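Local coordinates for protein glycoside Hydrolase Family 43_12 (Metagenome, PDB 7JVH) that probably hydrolyses glycosidic bonds in plant cell-wall polysaccharides such as arabinoxylan, at residues A81-V86 against L110-C115; G120-A125 against T140-P145; E506-L511 against Y530-E535. All coordinates share one frame; numbering follows the deposited sequence.

Contact 1 (A81-V86 against L110-C115); sequences AMFPGV and LDPTTC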
loop_
_atom_site.group_PDB
_atom_site.type_symbol
_atom_site.label_atom_id
_atom_site.label_comp_id
_atom_site.label_asym_id
_atom_site.label_seq_id
_atom_site.Cartn_x
_atom_site.Cartn_y
_atom_site.Cartn_z
ATOM N N ALA A 81 -5.661 -1.918 6.762
ATOM C CA ALA A 81 -6.496 -3.063 7.174
ATOM C C ALA A 81 -6.408 -4.333 6.325
ATOM O O ALA A 81 -7.149 -5.292 6.548
ATOM C CB ALA A 81 -7.951 -2.622 7.308
HETATM N N MSE A 82 -5.511 -4.341 5.337
HETATM C CA MSE A 82 -5.375 -5.480 4.439
HETATM C C MSE A 82 -4.584 -6.569 5.157
HETATM O O MSE A 82 -3.750 -6.266 6.011
HETATM C CB MSE A 82 -4.685 -5.056 3.137
HETATM C CG MSE A 82 -5.432 -3.986 2.348
HETATM SE SE MSE A 82 -4.367 -3.442 0.769
HETATM C CE MSE A 82 -5.178 -1.923 -0.183
ATOM N N PHE A 83 -4.875 -7.833 4.831
ATOM C CA PHE A 83 -4.153 -8.961 5.399
ATOM C C PHE A 83 -3.818 -9.985 4.319
ATOM O O PHE A 83 -4.684 -10.358 3.530
ATOM C CB PHE A 83 -4.943 -9.636 6.515
ATOM C CG PHE A 83 -4.152 -10.669 7.254
ATOM C CD1 PHE A 83 -3.349 -10.303 8.335
ATOM C CD2 PHE A 83 -4.157 -11.989 6.848
ATOM C CE1 PHE A 83 -2.606 -11.265 9.004
ATOM C CE2 PHE A 83 -3.410 -12.943 7.507
ATOM C CZ PHE A 83 -2.644 -12.589 8.590
ATOM N N PRO A 84 -2.557 -10.482 4.230
ATOM C CA PRO A 84 -1.471 -10.076 5.125
ATOM C C PRO A 84 -1.040 -8.644 4.893
ATOM O O PRO A 84 -1.381 -8.065 3.867
ATOM C CB PRO A 84 -0.358 -11.038 4.745
ATOM C CG PRO A 84 -0.641 -11.370 3.318
ATOM C CD PRO A 84 -2.114 -11.467 3.228
ATOM N N GLY A 85 -0.297 -8.085 5.857
ATOM C CA GLY A 85 0.126 -6.695 5.830
ATOM C C GLY A 85 1.609 -6.563 5.577
ATOM O O GLY A 85 2.356 -7.514 5.769
ATOM N N VAL A 86 2.012 -5.367 5.140
ATOM C CA VAL A 86 3.406 -4.999 4.855
ATOM C C VAL A 86 4.032 -5.939 3.830
ATOM O O VAL A 86 4.751 -6.871 4.192
ATOM C CB VAL A 86 4.261 -4.934 6.148
ATOM C CG1 VAL A 86 5.668 -4.397 5.862
ATOM C CG2 VAL A 86 3.548 -4.100 7.195
ATOM N N LEU A 110 -0.805 -9.597 13.518
ATOM C CA LEU A 110 -1.788 -8.658 12.976
ATOM C C LEU A 110 -3.142 -9.341 12.840
ATOM O O LEU A 110 -3.274 -10.343 12.132
ATOM C CB LEU A 110 -1.315 -8.148 11.610
ATOM C CG LEU A 110 -2.242 -7.327 10.711
ATOM C CD1 LEU A 110 -2.631 -5.994 11.333
ATOM C CD2 LEU A 110 -1.568 -7.093 9.372
ATOM N N ASP A 111 -4.148 -8.786 13.526
ATOM C CA ASP A 111 -5.492 -9.343 13.585
ATOM C C ASP A 111 -6.481 -8.207 13.357
ATOM O O ASP A 111 -7.013 -7.639 14.316
ATOM C CB ASP A 111 -5.716 -10.001 14.947
ATOM C CG ASP A 111 -7.119 -10.545 15.129
ATOM O OD1 ASP A 111 -7.870 -10.602 14.151
ATOM O OD2 ASP A 111 -7.475 -10.916 16.265
ATOM N N PRO A 112 -6.756 -7.841 12.083
ATOM C CA PRO A 112 -7.524 -6.639 11.777
ATOM C C PRO A 112 -9.045 -6.840 11.667
ATOM O O PRO A 112 -9.709 -6.038 11.015
ATOM C CB PRO A 112 -6.927 -6.212 10.430
ATOM C CG PRO A 112 -6.439 -7.490 9.789
ATOM C CD PRO A 112 -6.323 -8.543 10.864
ATOM N N THR A 113 -9.570 -7.874 12.336
ATOM C CA THR A 113 -11.003 -8.199 12.370
ATOM C C THR A 113 -11.915 -6.973 12.304
ATOM O O THR A 113 -12.767 -6.905 11.449
ATOM C CB THR A 113 -11.329 -9.012 13.632
ATOM O OG1 THR A 113 -10.376 -10.062 13.766
ATOM C CG2 THR A 113 -12.717 -9.614 13.580
ATOM N N THR A 114 -11.707 -6.015 13.218
ATOM C CA THR A 114 -12.532 -4.809 13.340
ATOM C C THR A 114 -11.758 -3.498 13.127
ATOM O O THR A 114 -12.181 -2.429 13.585
ATOM C CB THR A 114 -13.276 -4.751 14.704
ATOM O OG1 THR A 114 -12.339 -4.588 15.771
ATOM C CG2 THR A 114 -14.058 -6.005 14.944
ATOM N N CYS A 115 -10.654 -3.586 12.379
ATOM C CA CYS A 115 -9.794 -2.458 12.064
ATOM C C CYS A 115 -10.495 -1.457 11.154
ATOM O O CYS A 115 -11.140 -1.843 10.178
ATOM C CB CYS A 115 -8.548 -2.989 11.371
ATOM S SG CYS A 115 -7.193 -1.812 11.095
#
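In the five-bladed beta-propeller of this family 43 enzyme, where one blade passes to the next, Ala81, Phe83 and Gly85 pack against Leu110, Pro112 and Cys115. The loop holding Leu110 to Cys115 links strand 98-102 of one blade to strand 120-129 of the next. The facing chain, 81-86, leads into strand 85-91 of the first of these blades. Every residue that touches here is buried, and the contact is made by packing.

Phe83 packs on Leu110. The CG of Phe83 is anti to the backbone N (chi1 -172°), and the ring extends alongside Leu110, the two side chains running in opposite directions. Phe83 CD1 lies 3.8 Å from Leu110 CD2, and Leu110 CG sits at the ring edge, in its plane. Phe83 CE1 also comes within 3.3 Å of Leu110 O. Leu110 CD2 reaches on to the backbone of Gly85, 3.9 Å from Gly85 N. There Gly85 has no side chain to stand in the way.

Pro112 CG meets both Phe83 CB, at 4.2 Å, and Ala81 O, at 4.0 Å. The backbones of Ala81 and Phe83 hydrogen-bond to those of Arg401 and Ala399, at and just after strand 399-400.

Pro112 to Cys115 form a type I beta turn, closed by Cys115 N to Pro112 O at 3.0 Å. Beside it, Thr113 OG1 donates to Asp111 OD1. The turn carries Cys115 back to the first chain, where its SG rests 3.9 Å from Ala81 CB.

Contact 2 (G120-A125 against T140-P145); sequences GIYAPA and TEFCAP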
loop_
_atom_site.group_PDB
_atom_site.type_symbol
_atom_site.label_atom_id
_atom_site.label_comp_id
_atom_site.label_asym_id
_atom_site.label_seq_id
_atom_site.Cartn_x
_atom_site.Cartn_y
_atom_site.Cartn_z
ATOM N N GLY A 120 -4.940 0.413 11.267
ATOM C CA GLY A 120 -4.100 -0.739 11.014
ATOM C C GLY A 120 -2.629 -0.347 10.908
ATOM O O GLY A 120 -2.113 0.435 11.719
ATOM N N ILE A 121 -1.958 -0.887 9.884
ATOM C CA ILE A 121 -0.507 -0.744 9.722
ATOM C C ILE A 121 -0.131 0.559 9.013
ATOM O O ILE A 121 -0.344 0.717 7.815
ATOM C CB ILE A 121 0.079 -1.926 8.943
ATOM C CG1 ILE A 121 -0.224 -3.253 9.644
ATOM C CG2 ILE A 121 1.576 -1.740 8.766
ATOM C CD1 ILE A 121 0.338 -3.385 11.037
ATOM N N TYR A 122 0.449 1.488 9.782
ATOM C CA TYR A 122 0.940 2.770 9.267
ATOM C C TYR A 122 2.372 2.605 8.678
ATOM O O TYR A 122 2.841 1.482 8.451
ATOM C CB TYR A 122 0.860 3.840 10.365
ATOM C CG TYR A 122 -0.514 4.491 10.481
ATOM C CD1 TYR A 122 -1.693 3.768 10.222
ATOM C CD2 TYR A 122 -0.642 5.823 10.856
ATOM C CE1 TYR A 122 -2.945 4.365 10.331
ATOM C CE2 TYR A 122 -1.898 6.423 10.936
ATOM C CZ TYR A 122 -3.045 5.684 10.676
ATOM O OH TYR A 122 -4.269 6.294 10.744
ATOM N N ALA A 123 3.036 3.732 8.400
ATOM C CA ALA A 123 4.363 3.745 7.782
ATOM C C ALA A 123 5.308 2.701 8.361
ATOM O O ALA A 123 5.568 2.685 9.558
ATOM C CB ALA A 123 4.987 5.119 7.901
ATOM N N PRO A 124 5.816 1.766 7.539
ATOM C CA PRO A 124 6.853 0.834 7.969
ATOM C C PRO A 124 8.257 1.426 7.838
ATOM O O PRO A 124 8.472 2.304 6.994
ATOM C CB PRO A 124 6.683 -0.311 6.970
ATOM C CG PRO A 124 6.251 0.355 5.726
ATOM C CD PRO A 124 5.380 1.512 6.154
ATOM N N ALA A 125 9.182 0.960 8.684
ATOM C CA ALA A 125 10.616 1.191 8.519
ATOM C C ALA A 125 11.386 -0.120 8.700
ATOM O O ALA A 125 11.421 -0.676 9.794
ATOM C CB ALA A 125 11.105 2.252 9.492
ATOM N N THR A 140 3.710 1.255 13.406
ATOM C CA THR A 140 2.585 1.482 14.307
ATOM C C THR A 140 1.392 0.661 13.811
ATOM O O THR A 140 0.988 0.757 12.643
ATOM C CB THR A 140 2.179 2.960 14.360
ATOM O OG1 THR A 140 3.342 3.777 14.520
ATOM C CG2 THR A 140 1.269 3.234 15.533
ATOM N N GLU A 141 0.846 -0.162 14.705
ATOM C CA GLU A 141 -0.259 -1.058 14.398
ATOM C C GLU A 141 -1.491 -0.613 15.197
ATOM O O GLU A 141 -1.659 -1.016 16.326
ATOM C CB GLU A 141 0.131 -2.512 14.720
ATOM C CG GLU A 141 -1.021 -3.525 14.670
ATOM C CD GLU A 141 -0.554 -4.956 14.609
ATOM O OE1 GLU A 141 -0.335 -5.448 13.509
ATOM O OE2 GLU A 141 -0.406 -5.595 15.661
ATOM N N PHE A 142 -2.324 0.232 14.573
ATOM C CA PHE A 142 -3.552 0.764 15.144
ATOM C C PHE A 142 -4.684 -0.219 14.957
ATOM O O PHE A 142 -5.660 0.066 14.279
ATOM C CB PHE A 142 -3.917 2.118 14.514
ATOM C CG PHE A 142 -3.032 3.258 14.951
ATOM C CD1 PHE A 142 -2.864 3.552 16.319
ATOM C CD2 PHE A 142 -2.374 4.055 14.025
ATOM C CE1 PHE A 142 -2.068 4.609 16.725
ATOM C CE2 PHE A 142 -1.574 5.126 14.445
ATOM C CZ PHE A 142 -1.433 5.401 15.790
ATOM N N CYS A 143 -4.512 -1.402 15.550
ATOM C CA CYS A 143 -5.508 -2.461 15.643
ATOM C C CYS A 143 -4.853 -3.570 16.469
ATOM O O CYS A 143 -3.700 -3.434 16.859
ATOM C CB CYS A 143 -5.982 -2.943 14.256
ATOM S SG CYS A 143 -4.874 -4.055 13.336
ATOM N N ALA A 144 -5.598 -4.648 16.745
ATOM C CA ALA A 144 -5.082 -5.788 17.507
ATOM C C ALA A 144 -3.998 -6.525 16.714
ATOM O O ALA A 144 -3.995 -6.466 15.485
ATOM C CB ALA A 144 -6.231 -6.720 17.864
ATOM N N PRO A 145 -3.043 -7.244 17.356
ATOM C CA PRO A 145 -2.948 -7.341 18.820
ATOM C C PRO A 145 -2.284 -6.166 19.572
ATOM O O PRO A 145 -2.449 -6.070 20.769
ATOM C CB PRO A 145 -2.063 -8.585 19.010
ATOM C CG PRO A 145 -1.185 -8.602 17.797
ATOM C CD PRO A 145 -2.031 -8.071 16.675
#
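Tyr122 and Phe142 both hold CG anti to their own carbonyl carbon (chi1 -84° and -73°), which brings the two rings together beside the paired strands. The edge of Phe142 points at the face of Tyr122 in a T-shaped stack. The centroids of the Tyr122 and Phe142 rings are 4.9 Å apart and their planes stand at 81°. Phe142 CD2 lies 3.6 Å above the Tyr122 plane, over the ring centre. One face of Phe142 is covered by Thr140 CG2, offset toward the rim.

Tyr122 OH is hydrogen-bonded to Ser118 O, and Phe556 makes a second edge-to-face pair with the ring. With an alanine here, the Phe142 edge would probably lose the face it points at and Ser118 O its hydroxyl partner. A glycerol, probably from the crystallisation liquor, lies next to Tyr122 and hydrogen-bonds to Ala123 N.

The backbones form a short antiparallel ladder. Gly120 and Phe142 are a hydrogen-bonded pair, with Gly120 N to Phe142 O at 3.1 Å and Phe142 N to Gly120 O at 2.9 Å. Tyr122 N to Thr140 O, 3.0 Å, is nearly straight. Ile121 and Glu141 are a non-hydrogen-bonded pair on one face of the sheet. Ile121 CD1 lies across the Glu141 side chain, 3.3 Å from Glu141 OE1.

At the end of the ladder the chain bends in an inverse gamma turn centred on Phe142 itself. The whole is the open end of the beta hairpin of strands 120-129 and 134-142, which begins one four-stranded blade of the propeller.

Contact 3 (E506-L511 against Y530-E535); sequences EPIGKL and YTLNGE
Ile508 and Leu511 meet Tyr530 and Leu532 at one edge of the beta-sandwich in the C-terminal concanavalin A-like domain. Strand 501-507 is the outer strand of one sheet. Strand 525-531 belongs to the other. The contact bridges the two sheets where both chains leave their strands, close to the surface.

Aliphatic packing does most of the work. Leu532 CD2 is the shared point. It lies 3.8 Å from Ile508 CB and 3.7 Å from Leu511 CD1. The Ile508 and Leu532 side chains cross at about a right angle. Leu511 has CG anti to the backbone N (chi1 -154°), and its CD1 touches both methyls of Leu532, with Leu532 CD1 at 3.8 Å. Ile515 of strand 515-522 lies against both Ile508 and Leu532 and joins the same apolar cluster.

Packing of an aliphatic side chain on a ring is the second kind. Ile508 CG2 approaches the Tyr530 ring obliquely, 4.0 Å from Tyr530 CE2. The two side chains slide past each other in opposite directions. Leu484 of the first sheet and Leu517 of the second also touch Tyr530, so the buried ring lies between the two sheets. At the far end of the tyrosine, Glu506 CB is 4.4 Å from Tyr530 OH, while the carboxylate of Glu506 turns off from the tyrosine.

Polar bonds hold the 506-511 chain to its own sheet. Ile508 and Gly509 hydrogen-bond through their backbones to Gln482, and Leu511 N donates to the side-chain OE1 of that same glutamine.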
loop_
_atom_site.group_PDB
_atom_site.type_symbol
_atom_site.label_atom_id
_atom_site.label_comp_id
_atom_site.label_asym_id
_atom_site.label_seq_id
_atom_site.Cartn_x
_atom_site.Cartn_y
_atom_site.Cartn_z
ATOM N N GLU A 506 -30.683 -8.228 -13.730
ATOM C CA GLU A 506 -31.125 -8.988 -14.912
ATOM C C GLU A 506 -31.148 -10.481 -14.598
ATOM O O GLU A 506 -30.219 -10.996 -13.981
ATOM C CB GLU A 506 -30.193 -8.780 -16.122
ATOM C CG GLU A 506 -30.123 -7.375 -16.671
ATOM C CD GLU A 506 -31.393 -6.917 -17.360
ATOM O OE1 GLU A 506 -32.309 -7.732 -17.675
ATOM O OE2 GLU A 506 -31.480 -5.693 -17.600
ATOM N N PRO A 507 -32.199 -11.225 -15.016
ATOM C CA PRO A 507 -32.190 -12.683 -14.900
ATOM C C PRO A 507 -31.289 -13.313 -15.948
ATOM O O PRO A 507 -31.058 -12.714 -16.990
ATOM C CB PRO A 507 -33.649 -13.059 -15.147
ATOM C CG PRO A 507 -34.215 -11.930 -15.931
ATOM C CD PRO A 507 -33.441 -10.695 -15.601
ATOM N N ILE A 508 -30.771 -14.514 -15.664
ATOM C CA ILE A 508 -29.895 -15.234 -16.593
ATOM C C ILE A 508 -30.282 -16.722 -16.725
ATOM O O ILE A 508 -29.464 -17.550 -17.153
ATOM C CB ILE A 508 -28.419 -15.105 -16.156
ATOM C CG1 ILE A 508 -28.211 -15.635 -14.734
ATOM C CG2 ILE A 508 -27.989 -13.651 -16.190
ATOM C CD1 ILE A 508 -26.766 -15.807 -14.367
ATOM N N GLY A 509 -31.534 -17.040 -16.374
ATOM C CA GLY A 509 -32.049 -18.387 -16.364
ATOM C C GLY A 509 -31.324 -19.254 -15.350
ATOM O O GLY A 509 -30.726 -18.773 -14.363
ATOM N N LYS A 510 -31.332 -20.555 -15.648
ATOM C CA LYS A 510 -30.740 -21.586 -14.812
ATOM C C LYS A 510 -29.293 -21.842 -15.187
ATOM O O LYS A 510 -29.004 -22.599 -16.109
ATOM C CB LYS A 510 -31.526 -22.880 -14.983
ATOM C CG LYS A 510 -32.968 -22.795 -14.552
ATOM C CD LYS A 510 -33.483 -24.181 -14.168
ATOM C CE LYS A 510 -34.948 -24.166 -13.801
ATOM N NZ LYS A 510 -35.291 -25.272 -12.854
ATOM N N LEU A 511 -28.380 -21.193 -14.472
ATOM C CA LEU A 511 -26.958 -21.279 -14.754
ATOM C C LEU A 511 -26.456 -22.735 -14.756
ATOM O O LEU A 511 -26.314 -23.348 -13.702
ATOM C CB LEU A 511 -26.169 -20.415 -13.769
ATOM C CG LEU A 511 -24.824 -19.912 -14.261
ATOM C CD1 LEU A 511 -24.981 -18.986 -15.456
ATOM C CD2 LEU A 511 -24.113 -19.193 -13.115
ATOM N N TYR A 530 -21.350 -8.810 -18.033
ATOM C CA TYR A 530 -21.324 -10.252 -17.864
ATOM C C TYR A 530 -21.309 -10.899 -19.233
ATOM O O TYR A 530 -21.823 -10.331 -20.196
ATOM C CB TYR A 530 -22.524 -10.732 -17.046
ATOM C CG TYR A 530 -23.881 -10.534 -17.692
ATOM C CD1 TYR A 530 -24.438 -9.272 -17.810
ATOM C CD2 TYR A 530 -24.617 -11.629 -18.163
ATOM C CE1 TYR A 530 -25.679 -9.091 -18.388
ATOM C CE2 TYR A 530 -25.872 -11.470 -18.725
ATOM C CZ TYR A 530 -26.397 -10.202 -18.841
ATOM O OH TYR A 530 -27.620 -10.024 -19.421
ATOM N N THR A 531 -20.686 -12.080 -19.321
ATOM C CA THR A 531 -20.528 -12.799 -20.574
ATOM C C THR A 531 -20.950 -14.238 -20.339
ATOM O O THR A 531 -20.276 -14.983 -19.612
ATOM C CB THR A 531 -19.080 -12.756 -21.088
ATOM O OG1 THR A 531 -18.654 -11.389 -21.217
ATOM C CG2 THR A 531 -18.974 -13.512 -22.447
ATOM N N LEU A 532 -22.106 -14.603 -20.904
ATOM C CA LEU A 532 -22.670 -15.925 -20.743
ATOM C C LEU A 532 -22.539 -16.603 -22.106
ATOM O O LEU A 532 -21.649 -16.265 -22.876
ATOM C CB LEU A 532 -24.125 -15.855 -20.201
ATOM C CG LEU A 532 -24.509 -16.952 -19.198
ATOM C CD1 LEU A 532 -23.279 -17.596 -18.575
ATOM C CD2 LEU A 532 -25.461 -16.436 -18.123
ATOM N N ASN A 533 -23.410 -17.580 -22.385
ATOM C CA ASN A 533 -23.321 -18.450 -23.569
ATOM C C ASN A 533 -22.913 -17.716 -24.860
ATOM O O ASN A 533 -23.706 -17.537 -25.795
ATOM C CB ASN A 533 -24.625 -19.250 -23.743
ATOM C CG ASN A 533 -25.851 -18.463 -23.319
ATOM O OD1 ASN A 533 -26.059 -17.339 -23.775
ATOM N ND2 ASN A 533 -26.656 -19.035 -22.419
ATOM N N GLY A 534 -21.638 -17.303 -24.886
ATOM C CA GLY A 534 -21.011 -16.642 -26.012
ATOM C C GLY A 534 -20.815 -15.142 -25.814
ATOM O O GLY A 534 -19.691 -14.620 -25.851
ATOM N N GLU A 535 -21.944 -14.454 -25.597
ATOM C CA GLU A 535 -22.100 -13.014 -25.810
ATOM C C GLU A 535 -21.900 -12.166 -24.543
ATOM O O GLU A 535 -22.250 -12.585 -23.426
ATOM C CB GLU A 535 -23.493 -12.779 -26.391
ATOM C CG GLU A 535 -23.812 -11.384 -26.876
ATOM C CD GLU A 535 -25.312 -11.194 -27.127
ATOM O OE1 GLU A 535 -26.109 -12.173 -27.158
ATOM O OE2 GLU A 535 -25.697 -10.022 -27.299
#

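In the fold
Contacts 1 and 2 are neighbours in the propeller, with centres 9 Å apart. They touch directly. Asp111 N is 3.0 Å from Ala144 O, probably a hydrogen bond, and Val86 CG2 packs 3.5 Å from Ile121 CG2. Leu110 CD1 also lies 3.2 Å from Glu141 OE1. The inter-blade loop of contact 1 is thus laid against the hairpin of contact 2. The glycerol beside Tyr122 belongs to contact 2 and may mark a pocket. Contact 3 is in the C-terminal beta-sandwich, far from both. Its centre is about 36 Å from that of contact 1 and about 44 Å from that of contact 2, and it touches neither.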